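Light Chain (Clostridium botulinum, PDB 6BVD) is the zinc metalloendopeptidase of a mosaic botulinum neurotoxin and, as in its relatives, probably cleaves a neuronal SNARE protein. Local coordinates at residues Asn78-Ser81 / Glu85-Lys88; Pro49-Leu54 / Pro162-Asn167; Thr34-Phe39 / Ile156-Gly161; Ala38-Ile41 / Val45-Ile48. All coordinates share one frame; numbering follows the deposited sequence.

Contact 1: residues Asn78-Ser81 / Glu85-Lys88; sequences NYLS and EKNK
E85 and K86 reach back from the start of helix 83-100 to hold the backbone N and O of L80, a local clasp between a turn and the helix that follows it. The carboxylate of E85 takes the backbone N of L80 on OE1 at 2.9 Å, in a fairly straight bond (159°) that arrives from above the carboxylate plane. CG of E85 stands anti to the backbone N (chi1 -161°) and the chain runs on extended, which carries the carboxylate to the turn and sets OE2 obliquely by the Y79 ring, 3.4 Å from CE1. K86, for its part, bends at its last torsion and gives NZ to L80 O at 3.1 Å, from above the carbonyl plane. Behind this first shell, N78-S81 forms a type II beta turn. N78 O accepts twice from S81, from the backbone N at 3.1 Å and from OG at 2.8 Å. Farther out, the Y79 hydroxyl hydrogen-bonds to E200, which also forms a salt bridge with K88. An acid thus meets an N-H and a lysine a carbonyl on the same residue, an electrostatic match that would probably hold the turn firmly to the helix.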
loop_
_atom_site.group_PDB
_atom_site.type_symbol
_atom_site.label_atom_id
_atom_site.label_comp_id
_atom_site.label_asym_id
_atom_site.label_seq_id
_atom_site.Cartn_x
_atom_site.Cartn_y
_atom_site.Cartn_z
ATOM N N ASN A 78 5.351 -29.989 -5.394
ATOM C CA ASN A 78 6.021 -29.407 -4.238
ATOM C C ASN A 78 5.613 -27.966 -3.927
ATOM O O ASN A 78 5.986 -27.435 -2.886
ATOM C CB ASN A 78 7.536 -29.471 -4.424
ATOM C CG ASN A 78 8.068 -30.876 -4.324
ATOM O OD1 ASN A 78 7.657 -31.645 -3.457
ATOM N ND2 ASN A 78 8.998 -31.217 -5.196
ATOM N N TYR A 79 4.831 -27.339 -4.801
ATOM C CA TYR A 79 4.346 -25.987 -4.517
ATOM C C TYR A 79 3.516 -26.000 -3.226
ATOM O O TYR A 79 2.655 -26.865 -3.056
ATOM C CB TYR A 79 3.503 -25.445 -5.677
ATOM C CG TYR A 79 3.090 -24.001 -5.499
ATOM C CD1 TYR A 79 4.049 -23.013 -5.405
ATOM C CD2 TYR A 79 1.742 -23.623 -5.430
ATOM C CE1 TYR A 79 3.697 -21.688 -5.245
ATOM C CE2 TYR A 79 1.378 -22.285 -5.271
ATOM C CZ TYR A 79 2.364 -21.332 -5.171
ATOM O OH TYR A 79 2.074 -20.002 -5.019
ATOM N N LEU A 80 3.819 -25.058 -2.328
ATOM C CA LEU A 80 3.197 -24.900 -1.003
ATOM C C LEU A 80 3.434 -26.075 -0.044
ATOM O O LEU A 80 2.639 -26.290 0.852
ATOM C CB LEU A 80 1.687 -24.648 -1.110
ATOM C CG LEU A 80 1.207 -23.350 -1.771
ATOM C CD1 LEU A 80 -0.282 -23.308 -1.802
ATOM C CD2 LEU A 80 1.729 -22.134 -1.026
ATOM N N SER A 81 4.543 -26.786 -0.198
ATOM C CA SER A 81 4.878 -27.883 0.711
ATOM C C SER A 81 5.606 -27.393 1.969
ATOM O O SER A 81 5.643 -28.093 2.965
ATOM C CB SER A 81 5.715 -28.941 -0.009
ATOM O OG SER A 81 6.976 -28.425 -0.409
ATOM N N GLU A 85 6.906 -21.062 2.023
ATOM C CA GLU A 85 6.102 -20.767 0.842
ATOM C C GLU A 85 4.613 -20.529 1.174
ATOM O O GLU A 85 3.943 -19.772 0.477
ATOM C CB GLU A 85 6.240 -21.876 -0.207
ATOM C CG GLU A 85 5.808 -21.391 -1.609
ATOM C CD GLU A 85 6.285 -22.285 -2.749
ATOM O OE1 GLU A 85 6.246 -23.528 -2.615
ATOM O OE2 GLU A 85 6.739 -21.722 -3.778
ATOM N N LYS A 86 4.080 -21.167 2.218
ATOM C CA LYS A 86 2.707 -20.862 2.628
ATOM C C LYS A 86 2.615 -19.394 3.095
ATOM O O LYS A 86 1.628 -18.686 2.828
ATOM C CB LYS A 86 2.245 -21.828 3.743
ATOM C CG LYS A 86 2.195 -23.268 3.270
ATOM C CD LYS A 86 1.596 -24.174 4.395
ATOM C CE LYS A 86 1.429 -25.636 4.000
ATOM N NZ LYS A 86 2.690 -26.412 3.941
ATOM N N ASN A 87 3.657 -18.936 3.784
ATOM C CA ASN A 87 3.675 -17.563 4.257
ATOM C C ASN A 87 3.773 -16.585 3.082
ATOM O O ASN A 87 3.150 -15.534 3.084
ATOM C CB ASN A 87 4.825 -17.342 5.233
ATOM C CG ASN A 87 4.844 -15.923 5.778
ATOM O OD1 ASN A 87 3.941 -15.521 6.512
ATOM N ND2 ASN A 87 5.843 -15.149 5.391
ATOM N N LYS A 88 4.565 -16.944 2.082
ATOM C CA LYS A 88 4.697 -16.099 0.910
ATOM C C LYS A 88 3.335 -15.953 0.229
ATOM O O LYS A 88 2.924 -14.842 -0.098
ATOM C CB LYS A 88 5.737 -16.675 -0.059
ATOM C CG LYS A 88 6.135 -15.676 -1.139
ATOM C CD LYS A 88 6.865 -16.340 -2.292
ATOM C CE LYS A 88 7.258 -15.307 -3.351
ATOM N NZ LYS A 88 7.970 -15.947 -4.490
#

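Contact 2: residues Pro49-Leu54 / Pro162-Asn167; sequences PERYRL and PDLTTN
R51 lays its guanidinium beneath the L164 side chain where two loops of the clostridial zinc protease fold meet, one leaving strand 45-48 and the other, which holds a type I beta turn from D163 to T166, leaving strand 155-158. The tight part is this one apposition: CD2 of L164 sits over the centre of the guanidinium face, 3.5 Å from CZ of R51, and the two side chains cross at about a right angle. R51 arrives there by folding rather than stretching, its chain bent at chi2 (-71°) and again at chi3. Its N-H groups are engaged by backbone carbonyls: NE binds P160 O, NH2 binds G161 O, and NH1 binds the carbonyls of D76 and Y79. A buried charge is thereby wrapped in backbone oxygens.

The looser side lies at the guanidinium edge toward P162, where a water bridges the two groups. It accepts from NH2 of R51 at 2.8 Å and donates to P162 O at 2.6 Å. Farther along the second loop, N167 touches I225 and E229 of helix 222-237, which carries the zinc ligands H228 and H232. Within the turn, D163 makes an Asx turn: OD1 accepts the backbone N of T165 at 2.9 Å and, from the same face of its carboxylate, OG1 of T165 at 2.6 Å.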
loop_
_atom_site.group_PDB
_atom_site.type_symbol
_atom_site.label_atom_id
_atom_site.label_comp_id
_atom_site.label_asym_id
_atom_site.label_seq_id
_atom_site.Cartn_x
_atom_site.Cartn_y
_atom_site.Cartn_z
ATOM N N PRO A 49 -3.784 -21.500 3.313
ATOM C CA PRO A 49 -2.752 -21.403 2.263
ATOM C C PRO A 49 -2.051 -22.737 2.002
ATOM O O PRO A 49 -0.850 -22.878 2.185
ATOM C CB PRO A 49 -1.793 -20.363 2.824
ATOM C CG PRO A 49 -1.847 -20.635 4.336
ATOM C CD PRO A 49 -3.295 -21.013 4.621
ATOM N N GLU A 50 -2.842 -23.728 1.606
ATOM C CA GLU A 50 -2.377 -25.055 1.297
ATOM C C GLU A 50 -2.967 -25.512 -0.021
ATOM O O GLU A 50 -4.022 -24.993 -0.443
ATOM C CB GLU A 50 -2.770 -26.064 2.413
ATOM C CG GLU A 50 -2.265 -25.673 3.805
ATOM C CD GLU A 50 -2.572 -26.697 4.865
ATOM O OE1 GLU A 50 -2.575 -27.906 4.530
ATOM O OE2 GLU A 50 -2.787 -26.300 6.042
ATOM N N ARG A 51 -2.360 -26.537 -0.619
ATOM C CA ARG A 51 -2.917 -27.151 -1.833
ATOM C C ARG A 51 -4.284 -27.756 -1.571
ATOM O O ARG A 51 -4.530 -28.409 -0.522
ATOM C CB ARG A 51 -1.986 -28.229 -2.419
ATOM C CG ARG A 51 -0.576 -27.771 -2.748
ATOM C CD ARG A 51 -0.506 -26.840 -3.972
ATOM N NE ARG A 51 -0.803 -27.510 -5.254
ATOM C CZ ARG A 51 0.112 -28.145 -5.992
ATOM N NH1 ARG A 51 1.375 -28.227 -5.562
ATOM N NH2 ARG A 51 -0.230 -28.700 -7.170
ATOM N N TYR A 52 -5.193 -27.534 -2.514
ATOM C CA TYR A 52 -6.513 -28.141 -2.456
ATOM C C TYR A 52 -6.418 -29.610 -2.861
ATOM O O TYR A 52 -5.959 -29.918 -3.972
ATOM C CB TYR A 52 -7.500 -27.393 -3.370
ATOM C CG TYR A 52 -8.921 -27.859 -3.223
ATOM C CD1 TYR A 52 -9.800 -27.230 -2.349
ATOM C CD2 TYR A 52 -9.389 -28.934 -3.968
ATOM C CE1 TYR A 52 -11.109 -27.672 -2.221
ATOM C CE2 TYR A 52 -10.689 -29.394 -3.837
ATOM C CZ TYR A 52 -11.537 -28.770 -2.968
ATOM O OH TYR A 52 -12.826 -29.240 -2.877
ATOM N N ARG A 53 -6.855 -30.513 -1.976
ATOM C CA ARG A 53 -6.739 -31.960 -2.217
ATOM C C ARG A 53 -8.042 -32.741 -2.097
ATOM O O ARG A 53 -8.102 -33.913 -2.480
ATOM C CB ARG A 53 -5.724 -32.587 -1.254
ATOM C CG ARG A 53 -4.370 -31.927 -1.322
ATOM C CD ARG A 53 -3.321 -32.672 -0.519
ATOM N NE ARG A 53 -2.031 -32.018 -0.648
ATOM C CZ ARG A 53 -1.201 -32.195 -1.669
ATOM N NH1 ARG A 53 -1.524 -33.018 -2.662
ATOM N NH2 ARG A 53 -0.051 -31.538 -1.695
ATOM N N LEU A 54 -9.102 -32.115 -1.601
ATOM C CA LEU A 54 -10.305 -32.902 -1.322
ATOM C C LEU A 54 -10.956 -33.567 -2.559
ATOM O O LEU A 54 -11.310 -32.899 -3.538
ATOM C CB LEU A 54 -11.346 -32.046 -0.609
ATOM C CG LEU A 54 -12.579 -32.915 -0.370
ATOM C CD1 LEU A 54 -12.486 -33.630 0.977
ATOM C CD2 LEU A 54 -13.817 -32.096 -0.473
ATOM N N PRO A 162 -4.023 -29.724 -8.504
ATOM C CA PRO A 162 -2.914 -30.246 -9.319
ATOM C C PRO A 162 -2.341 -29.257 -10.322
ATOM O O PRO A 162 -1.120 -29.141 -10.389
ATOM C CB PRO A 162 -3.545 -31.453 -10.032
ATOM C CG PRO A 162 -4.508 -31.983 -9.001
ATOM C CD PRO A 162 -5.112 -30.722 -8.372
ATOM N N ASP A 163 -3.199 -28.600 -11.094
ATOM C CA ASP A 163 -2.756 -27.629 -12.104
ATOM C C ASP A 163 -2.574 -26.251 -11.461
ATOM O O ASP A 163 -3.556 -25.605 -11.087
ATOM C CB ASP A 163 -3.763 -27.578 -13.263
ATOM C CG ASP A 163 -3.244 -26.787 -14.480
ATOM O OD1 ASP A 163 -2.372 -25.888 -14.326
ATOM O OD2 ASP A 163 -3.707 -27.092 -15.605
ATOM N N LEU A 164 -1.323 -25.814 -11.331
ATOM C CA LEU A 164 -1.015 -24.533 -10.693
ATOM C C LEU A 164 -1.553 -23.323 -11.443
ATOM O O LEU A 164 -1.545 -22.235 -10.880
ATOM C CB LEU A 164 0.484 -24.352 -10.513
ATOM C CG LEU A 164 1.203 -25.425 -9.722
ATOM C CD1 LEU A 164 2.652 -25.079 -9.627
ATOM C CD2 LEU A 164 0.589 -25.566 -8.336
ATOM N N THR A 165 -2.024 -23.500 -12.686
ATOM C CA THR A 165 -2.557 -22.370 -13.457
ATOM C C THR A 165 -4.095 -22.283 -13.398
ATOM O O THR A 165 -4.688 -21.307 -13.861
ATOM C CB THR A 165 -2.125 -22.462 -14.949
ATOM O OG1 THR A 165 -2.773 -23.579 -15.558
ATOM C CG2 THR A 165 -0.627 -22.682 -15.072
ATOM N N THR A 166 -4.746 -23.271 -12.789
ATOM C CA THR A 166 -6.206 -23.302 -12.758
ATOM C C THR A 166 -6.777 -22.679 -11.476
ATOM O O THR A 166 -6.513 -23.167 -10.386
ATOM C CB THR A 166 -6.734 -24.759 -12.864
ATOM O OG1 THR A 166 -6.201 -25.372 -14.025
ATOM C CG2 THR A 166 -8.258 -24.805 -12.925
ATOM N N ASN A 167 -7.558 -21.609 -11.612
ATOM C CA ASN A 167 -8.346 -21.088 -10.504
ATOM C C ASN A 167 -9.780 -21.559 -10.653
ATOM O O ASN A 167 -10.263 -21.710 -11.783
ATOM C CB ASN A 167 -8.288 -19.566 -10.484
ATOM C CG ASN A 167 -6.884 -19.053 -10.479
ATOM O OD1 ASN A 167 -6.075 -19.403 -9.608
ATOM N ND2 ASN A 167 -6.564 -18.229 -11.468
HETATM O O HOH W 1 1.044 -30.094 -9.266
#

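Contact 3: residues Thr34-Phe39 / Ile156-Gly161; sequences TYFKAF and IIWGPG
F36 and W158 make this contact alone, and it shows how two strands of one sheet that are not neighbours in it can still touch through long aromatic side chains. The arrangement is a T-shaped (edge-to-face) stack. W158 points the outer edge of its six-membered ring at F36, with CH2 lying 3.9 Å above the phenyl plane and over its centre. The ring centroids are 5.2 Å apart. With the planes at 75°, the meeting brings the slightly positive C-H rim of the indole against the pi cloud of the phenyl ring. CG of W158 is anti to the carbonyl carbon (chi1 -59°), and this turns the benzo end of the indole toward F36, although the bond from CA to CB is not itself aimed that way; F36 already sets out toward W158 from its CA. Two more edge-to-face pairs prolong the cluster, Y29 with F36 and Y52 with W158. In the mixed sheet, strand 45-48 runs between strands 36-40 and 155-158, and its I48 touches both F36 and W158, so the stack bridges over the middle strand. Helix 83-100 packs instead against F39 and I157, whose side chains leave these strands on the other face of the sheet.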
loop_
_atom_site.group_PDB
_atom_site.type_symbol
_atom_site.label_atom_id
_atom_site.label_comp_id
_atom_site.label_asym_id
_atom_site.label_seq_id
_atom_site.Cartn_x
_atom_site.Cartn_y
_atom_site.Cartn_z
ATOM N N THR A 34 -10.725 -33.315 10.330
ATOM C CA THR A 34 -9.429 -32.751 9.993
ATOM C C THR A 34 -9.478 -31.230 10.119
ATOM O O THR A 34 -10.359 -30.597 9.539
ATOM C CB THR A 34 -9.038 -33.088 8.535
ATOM O OG1 THR A 34 -9.201 -34.478 8.295
ATOM C CG2 THR A 34 -7.615 -32.654 8.216
ATOM N N TYR A 35 -8.540 -30.643 10.864
ATOM C CA TYR A 35 -8.502 -29.179 11.047
ATOM C C TYR A 35 -7.302 -28.581 10.342
ATOM O O TYR A 35 -6.280 -29.221 10.223
ATOM C CB TYR A 35 -8.452 -28.805 12.534
ATOM C CG TYR A 35 -9.780 -28.968 13.261
ATOM C CD1 TYR A 35 -10.579 -27.862 13.546
ATOM C CD2 TYR A 35 -10.246 -30.225 13.636
ATOM C CE1 TYR A 35 -11.782 -27.986 14.200
ATOM C CE2 TYR A 35 -11.463 -30.362 14.300
ATOM C CZ TYR A 35 -12.226 -29.249 14.580
ATOM O OH TYR A 35 -13.436 -29.384 15.227
ATOM N N PHE A 36 -7.452 -27.341 9.880
ATOM C CA PHE A 36 -6.418 -26.622 9.147
ATOM C C PHE A 36 -6.252 -25.230 9.739
ATOM O O PHE A 36 -7.247 -24.560 10.031
ATOM C CB PHE A 36 -6.781 -26.460 7.659
ATOM C CG PHE A 36 -6.893 -27.765 6.899
ATOM C CD1 PHE A 36 -5.860 -28.210 6.082
ATOM C CD2 PHE A 36 -8.048 -28.496 6.958
ATOM C CE1 PHE A 36 -5.971 -29.396 5.371
ATOM C CE2 PHE A 36 -8.187 -29.692 6.244
ATOM C CZ PHE A 36 -7.145 -30.158 5.461
ATOM N N LYS A 37 -5.013 -24.777 9.849
ATOM C CA LYS A 37 -4.732 -23.405 10.285
ATOM C C LYS A 37 -5.251 -22.413 9.222
ATOM O O LYS A 37 -4.901 -22.518 8.033
ATOM C CB LYS A 37 -3.238 -23.221 10.532
ATOM C CG LYS A 37 -2.909 -21.967 11.339
ATOM C CD LYS A 37 -1.443 -21.827 11.601
ATOM C CE LYS A 37 -1.167 -20.661 12.555
ATOM N NZ LYS A 37 0.255 -20.600 12.941
ATOM N N ALA A 38 -6.104 -21.486 9.645
ATOM C CA ALA A 38 -6.782 -20.556 8.712
ATOM C C ALA A 38 -6.653 -19.103 9.150
ATOM O O ALA A 38 -6.472 -18.811 10.368
ATOM C CB ALA A 38 -8.265 -20.958 8.575
ATOM N N PHE A 39 -6.735 -18.192 8.158
ATOM C CA PHE A 39 -6.384 -16.767 8.326
ATOM C C PHE A 39 -7.518 -15.898 7.770
ATOM O O PHE A 39 -7.913 -16.051 6.620
ATOM C CB PHE A 39 -5.028 -16.487 7.637
ATOM C CG PHE A 39 -3.903 -17.369 8.133
ATOM C CD1 PHE A 39 -2.975 -16.898 9.045
ATOM C CD2 PHE A 39 -3.795 -18.687 7.701
ATOM C CE1 PHE A 39 -1.952 -17.689 9.486
ATOM C CE2 PHE A 39 -2.805 -19.499 8.160
ATOM C CZ PHE A 39 -1.863 -19.005 9.063
ATOM N N ILE A 156 -14.102 -19.561 1.735
ATOM C CA ILE A 156 -12.824 -20.123 2.111
ATOM C C ILE A 156 -11.981 -20.282 0.857
ATOM O O ILE A 156 -12.388 -20.964 -0.098
ATOM C CB ILE A 156 -12.997 -21.495 2.801
ATOM C CG1 ILE A 156 -13.889 -21.334 4.045
ATOM C CG2 ILE A 156 -11.627 -22.099 3.107
ATOM C CD1 ILE A 156 -14.258 -22.654 4.692
ATOM N N ILE A 157 -10.804 -19.666 0.870
ATOM C CA ILE A 157 -9.874 -19.689 -0.260
ATOM C C ILE A 157 -8.736 -20.615 0.044
ATOM O O ILE A 157 -8.135 -20.489 1.091
ATOM C CB ILE A 157 -9.277 -18.282 -0.578
ATOM C CG1 ILE A 157 -10.396 -17.243 -0.836
ATOM C CG2 ILE A 157 -8.294 -18.406 -1.805
ATOM C CD1 ILE A 157 -9.868 -15.723 -0.953
ATOM N N TRP A 158 -8.483 -21.567 -0.854
ATOM C CA TRP A 158 -7.335 -22.476 -0.811
ATOM C C TRP A 158 -6.317 -22.159 -1.915
ATOM O O TRP A 158 -6.654 -21.530 -2.913
ATOM C CB TRP A 158 -7.767 -23.928 -1.041
ATOM C CG TRP A 158 -8.742 -24.480 -0.098
ATOM C CD1 TRP A 158 -10.061 -24.190 -0.019
ATOM C CD2 TRP A 158 -8.492 -25.519 0.865
ATOM N NE1 TRP A 158 -10.647 -24.955 0.973
ATOM C CE2 TRP A 158 -9.703 -25.774 1.520
ATOM C CE3 TRP A 158 -7.359 -26.232 1.228
ATOM C CZ2 TRP A 158 -9.828 -26.759 2.524
ATOM C CZ3 TRP A 158 -7.462 -27.180 2.251
ATOM C CH2 TRP A 158 -8.689 -27.414 2.894
ATOM N N GLY A 159 -5.112 -22.698 -1.768
ATOM C CA GLY A 159 -4.127 -22.732 -2.846
ATOM C C GLY A 159 -4.582 -23.658 -3.957
ATOM O O GLY A 159 -5.643 -24.243 -3.863
ATOM N N PRO A 160 -3.795 -23.770 -5.034
ATOM C CA PRO A 160 -4.240 -24.595 -6.165
ATOM C C PRO A 160 -4.329 -26.092 -5.918
ATOM O O PRO A 160 -3.658 -26.640 -5.025
ATOM C CB PRO A 160 -3.167 -24.332 -7.229
ATOM C CG PRO A 160 -1.963 -23.942 -6.445
ATOM C CD PRO A 160 -2.496 -23.131 -5.294
ATOM N N GLY A 161 -5.146 -26.737 -6.745
ATOM C CA GLY A 161 -5.094 -28.189 -6.905
ATOM C C GLY A 161 -3.893 -28.612 -7.752
ATOM O O GLY A 161 -2.851 -27.938 -7.736
#

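Contact 4: residues Ala38-Ile41 / Val45-Ile48; sequences AFQI and VWII
Q40 sets its CB over the indole of W46 in the antiparallel beta hairpin formed by strands 36-40 and 45-48. This carbon sits almost exactly above the six-membered ring, 3.6 Å from the centroid, a CH-pi contact. With chi1 at -161°, CG lies beside the carbonyl carbon, and the straight chain beyond it carries the terminal amide out past the CE2-CZ2 side of the ring, its plane only 13° from that of the indole and NE2 3.5 Å from CZ2 of W46. OE1 of Q40 is bound by the backbone N of N44, which ties the amide to the hairpin's own connection. At the indole rim A38 closes the packing, its CB 3.6 Å from CE3 of W46.

F39 and I47 form the hydrogen-bonded pair, with I47 N giving to F39 O at 2.7 Å and F39 N to I47 O at 3.0 Å. Toward the turn the pairing slackens, and I41 N reaches V45 O only in a weak, bent bond. Apolar contact takes over here: I41 lies alongside V45, CG2 to CG1 at 3.6 Å, and its CB meets CD1 of I47. M93 of helix 83-100 packs on I47, while I94 and F97 of that helix pack on I41; on the other edge of strand 45-48, W46 exchanges backbone hydrogen bonds with L155 and I157. I47 O, besides accepting from F39 N, lies in the plane of the F39 ring, at its edge, 3.5 Å from CD2.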
loop_
_atom_site.group_PDB
_atom_site.type_symbol
_atom_site.label_atom_id
_atom_site.label_comp_id
_atom_site.label_asym_id
_atom_site.label_seq_id
_atom_site.Cartn_x
_atom_site.Cartn_y
_atom_site.Cartn_z
ATOM N N ALA A 38 -6.104 -21.486 9.645
ATOM C CA ALA A 38 -6.782 -20.556 8.712
ATOM C C ALA A 38 -6.653 -19.103 9.150
ATOM O O ALA A 38 -6.472 -18.811 10.368
ATOM C CB ALA A 38 -8.265 -20.958 8.575
ATOM N N PHE A 39 -6.735 -18.192 8.158
ATOM C CA PHE A 39 -6.384 -16.767 8.326
ATOM C C PHE A 39 -7.518 -15.898 7.770
ATOM O O PHE A 39 -7.913 -16.051 6.620
ATOM C CB PHE A 39 -5.028 -16.487 7.637
ATOM C CG PHE A 39 -3.903 -17.369 8.133
ATOM C CD1 PHE A 39 -2.975 -16.898 9.045
ATOM C CD2 PHE A 39 -3.795 -18.687 7.701
ATOM C CE1 PHE A 39 -1.952 -17.689 9.486
ATOM C CE2 PHE A 39 -2.805 -19.499 8.160
ATOM C CZ PHE A 39 -1.863 -19.005 9.063
ATOM N N GLN A 40 -8.115 -15.064 8.614
ATOM C CA GLN A 40 -9.300 -14.320 8.226
ATOM C C GLN A 40 -8.846 -13.015 7.600
ATOM O O GLN A 40 -8.580 -12.035 8.293
ATOM C CB GLN A 40 -10.250 -14.015 9.406
ATOM C CG GLN A 40 -11.644 -13.676 8.902
ATOM C CD GLN A 40 -12.659 -13.391 9.976
ATOM O OE1 GLN A 40 -13.830 -13.156 9.670
ATOM N NE2 GLN A 40 -12.234 -13.423 11.245
ATOM N N ILE A 41 -8.725 -13.035 6.282
ATOM C CA ILE A 41 -8.202 -11.872 5.543
ATOM C C ILE A 41 -9.138 -10.669 5.622
ATOM O O ILE A 41 -8.693 -9.489 5.579
ATOM C CB ILE A 41 -7.903 -12.323 4.030
ATOM C CG1 ILE A 41 -7.314 -11.151 3.235
ATOM C CG2 ILE A 41 -9.138 -12.898 3.395
ATOM C CD1 ILE A 41 -5.876 -10.968 3.502
ATOM N N VAL A 45 -14.161 -14.055 5.423
ATOM C CA VAL A 45 -13.347 -14.688 4.374
ATOM C C VAL A 45 -12.103 -15.285 5.011
ATOM O O VAL A 45 -11.295 -14.586 5.658
ATOM C CB VAL A 45 -12.923 -13.673 3.245
ATOM C CG1 VAL A 45 -12.180 -14.392 2.140
ATOM C CG2 VAL A 45 -14.130 -12.989 2.667
ATOM N N TRP A 46 -11.935 -16.586 4.825
ATOM C CA TRP A 46 -10.801 -17.296 5.409
ATOM C C TRP A 46 -9.902 -17.802 4.333
ATOM O O TRP A 46 -10.381 -18.274 3.293
ATOM C CB TRP A 46 -11.281 -18.505 6.270
ATOM C CG TRP A 46 -11.990 -18.036 7.481
ATOM C CD1 TRP A 46 -13.297 -17.713 7.577
ATOM C CD2 TRP A 46 -11.397 -17.766 8.769
ATOM N NE1 TRP A 46 -13.572 -17.270 8.867
ATOM C CE2 TRP A 46 -12.423 -17.291 9.609
ATOM C CE3 TRP A 46 -10.101 -17.891 9.288
ATOM C CZ2 TRP A 46 -12.199 -16.956 10.975
ATOM C CZ3 TRP A 46 -9.871 -17.545 10.650
ATOM C CH2 TRP A 46 -10.920 -17.072 11.459
ATOM N N ILE A 47 -8.604 -17.736 4.585
ATOM C CA ILE A 47 -7.637 -18.374 3.698
ATOM C C ILE A 47 -6.959 -19.571 4.352
ATOM O O ILE A 47 -6.439 -19.467 5.478
ATOM C CB ILE A 47 -6.546 -17.371 3.250
ATOM C CG1 ILE A 47 -7.205 -16.173 2.571
ATOM C CG2 ILE A 47 -5.480 -18.061 2.346
ATOM C CD1 ILE A 47 -6.267 -15.036 2.246
ATOM N N ILE A 48 -6.960 -20.707 3.643
ATOM C CA ILE A 48 -6.105 -21.817 4.024
ATOM C C ILE A 48 -4.995 -21.972 2.984
ATOM O O ILE A 48 -5.218 -22.515 1.901
ATOM C CB ILE A 48 -6.889 -23.131 4.161
ATOM C CG1 ILE A 48 -8.031 -22.959 5.178
ATOM C CG2 ILE A 48 -5.921 -24.290 4.519
ATOM C CD1 ILE A 48 -9.003 -24.143 5.259
#

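Contacts 3 and 4 share strand 36-40 and have centres about 8 Å apart; strand 45-48 of contact 4 probably bonds on to strand 155-158 of contact 3, with I157 O 2.8 Å from I48 N. Where these strands run out, contact 2 takes over through R51, whose NH2 is 2.8 Å from G161 O. Contact 1 joins contact 2 through the same arginine and by packing, Y79 CD2 lying 3.7 Å from L164 CD2. Contacts 1 and 4 do not touch, their nearest atoms about 6 Å apart, although helix 83-100 serves both. The side chain of I41 in contact 4 is about 13 Å from the calcium ion. None of the four includes a zinc ligand; contact 2 is linked to the zinc site through N167, which touches helix 222-237.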